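Local coordinates for protein acyl-CoA thioesterase (Alicyclobacillus acidocaldarius subsp. acidocaldarius, PDB 3RQB) that probably hydrolyses acyl-CoA thioesters, with two hotdog-fold domains in one chain, at residues Q92-T97 and A110-R115. Sequence-based numbering, arbitrary orientation.
Sequences QHFTLT and AVFGIR
Gln-92 and Phe-112 exchange two backbone hydrogen bonds, and Phe-94 and Ala-110 exchange two more. The bond from Phe-94 N to Ala-110 O is 2.8 Å long and nearly straight, with 171° at the hydrogen. Ala-110 N returns to Phe-94 O at 3.1 Å. Between these pairs stands His-93 opposite Val-111, a non-hydrogen-bonded antiparallel pair.

The two strands, 91-100 and 103-113, form a beta hairpin of the N-terminal hotdog domain. The face carrying Phe-94 and Phe-112 packs on helix 41-53, the long helix that the curved sheet of this fold wraps around. There Phe-94 CD1 meets Phe-112 CD1 at 3.7 Å, with the ring planes turned 64° apart. Ala-110 CB lies 4.3 Å from Phe-94 CB. With chi1 at -164°, Gln-92 runs out extended on this face, and OE1 passes Phe-112 CB on its way to a hydrogen bond with Leu-59 N.

On the other face, Val-111 CG1 sits over the His-93 ring, 4.2 Å from its centroid, as a CH-pi contact. Val-111 CG2 touches His-93 CD2 at 3.8 Å. His-93 also packs on Phe-69 of the second subunit; replacing the ring with an alanine is likely to leave both valine methyls without their partner and open a gap there.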
# COMPACT_ATOMS: atom_id res chain seq x y z
N GLN B 92 -16.03 7.35 1.05
CA GLN B 92 -16.67 6.02 0.90
C GLN B 92 -15.69 4.83 0.79
O GLN B 92 -14.72 4.89 0.02
CB GLN B 92 -17.58 6.04 -0.32
CG GLN B 92 -18.58 4.91 -0.37
CD GLN B 92 -19.35 4.90 -1.68
OE1 GLN B 92 -18.90 5.45 -2.68
NE2 GLN B 92 -20.51 4.27 -1.67
N HIS B 93 -15.95 3.74 1.51
CA HIS B 93 -15.06 2.57 1.51
C HIS B 93 -15.71 1.32 0.91
O HIS B 93 -16.82 0.95 1.29
CB HIS B 93 -14.64 2.22 2.94
CG HIS B 93 -13.62 3.14 3.52
ND1 HIS B 93 -13.93 4.40 3.98
CD2 HIS B 93 -12.29 2.97 3.76
CE1 HIS B 93 -12.84 4.98 4.46
NE2 HIS B 93 -11.83 4.13 4.34
N PHE B 94 -14.99 0.64 0.01
CA PHE B 94 -15.50 -0.58 -0.63
C PHE B 94 -14.69 -1.82 -0.27
O PHE B 94 -13.48 -1.75 -0.08
CB PHE B 94 -15.49 -0.44 -2.15
CG PHE B 94 -16.64 0.35 -2.69
CD1 PHE B 94 -16.60 1.73 -2.74
CD2 PHE B 94 -17.78 -0.29 -3.17
CE1 PHE B 94 -17.66 2.46 -3.23
CE2 PHE B 94 -18.85 0.43 -3.68
CZ PHE B 94 -18.79 1.81 -3.70
N THR B 95 -15.37 -2.96 -0.22
CA THR B 95 -14.71 -4.26 -0.04
C THR B 95 -15.08 -5.17 -1.21
O THR B 95 -16.25 -5.40 -1.48
CB THR B 95 -15.13 -4.94 1.28
OG1 THR B 95 -14.39 -4.36 2.37
CG2 THR B 95 -14.85 -6.44 1.23
N LEU B 96 -14.08 -5.69 -1.92
CA LEU B 96 -14.39 -6.47 -3.11
C LEU B 96 -13.74 -7.83 -3.15
O LEU B 96 -12.66 -8.06 -2.58
CB LEU B 96 -14.03 -5.71 -4.38
CG LEU B 96 -14.41 -4.23 -4.41
CD1 LEU B 96 -13.28 -3.40 -3.83
CD2 LEU B 96 -14.71 -3.80 -5.82
N THR B 97 -14.43 -8.74 -3.83
CA THR B 97 -14.04 -10.13 -3.92
C THR B 97 -14.34 -10.67 -5.31
O THR B 97 -15.45 -10.49 -5.82
CB THR B 97 -14.80 -10.94 -2.87
OG1 THR B 97 -14.70 -10.29 -1.59
CG2 THR B 97 -14.25 -12.35 -2.78
N ALA B 110 -11.11 -0.40 -1.51
CA ALA B 110 -11.00 0.89 -2.18
C ALA B 110 -11.61 2.01 -1.36
O ALA B 110 -12.56 1.82 -0.59
CB ALA B 110 -11.63 0.83 -3.57
N VAL B 111 -11.06 3.20 -1.55
CA VAL B 111 -11.58 4.37 -0.91
C VAL B 111 -11.98 5.38 -1.96
O VAL B 111 -11.17 5.77 -2.79
CB VAL B 111 -10.53 5.00 0.01
CG1 VAL B 111 -11.16 6.10 0.84
CG2 VAL B 111 -9.92 3.92 0.90
N PHE B 112 -13.25 5.79 -1.93
CA PHE B 112 -13.75 6.85 -2.80
C PHE B 112 -14.05 8.06 -1.95
O PHE B 112 -14.39 7.92 -0.78
CB PHE B 112 -15.03 6.43 -3.49
CG PHE B 112 -14.81 5.51 -4.64
CD1 PHE B 112 -14.38 4.21 -4.42
CD2 PHE B 112 -15.05 5.93 -5.93
CE1 PHE B 112 -14.19 3.35 -5.48
CE2 PHE B 112 -14.86 5.07 -6.99
CZ PHE B 112 -14.43 3.77 -6.77
N GLY B 113 -13.93 9.24 -2.53
CA GLY B 113 -14.25 10.45 -1.81
C GLY B 113 -14.39 11.65 -2.72
O GLY B 113 -13.87 11.67 -3.84
N ILE B 114 -15.10 12.66 -2.23
CA ILE B 114 -15.24 13.91 -2.95
C ILE B 114 -14.26 14.90 -2.37
O ILE B 114 -14.28 15.20 -1.17
CB ILE B 114 -16.65 14.49 -2.80
CG1 ILE B 114 -17.68 13.45 -3.26
CG2 ILE B 114 -16.76 15.81 -3.58
CD1 ILE B 114 -18.85 13.26 -2.30
N ARG B 115 -13.38 15.42 -3.23
CA ARG B 115 -12.36 16.35 -2.76
C ARG B 115 -12.45 17.76 -3.35
O ARG B 115 -12.92 17.98 -4.48
CB ARG B 115 -10.94 15.77 -2.91
CG ARG B 115 -10.69 15.05 -4.22
CD ARG B 115 -9.55 14.05 -4.10
NE ARG B 115 -8.24 14.67 -3.90
CZ ARG B 115 -7.10 14.16 -4.35
NH1 ARG B 115 -7.13 13.02 -5.04
NH2 ARG B 115 -5.95 14.78 -4.14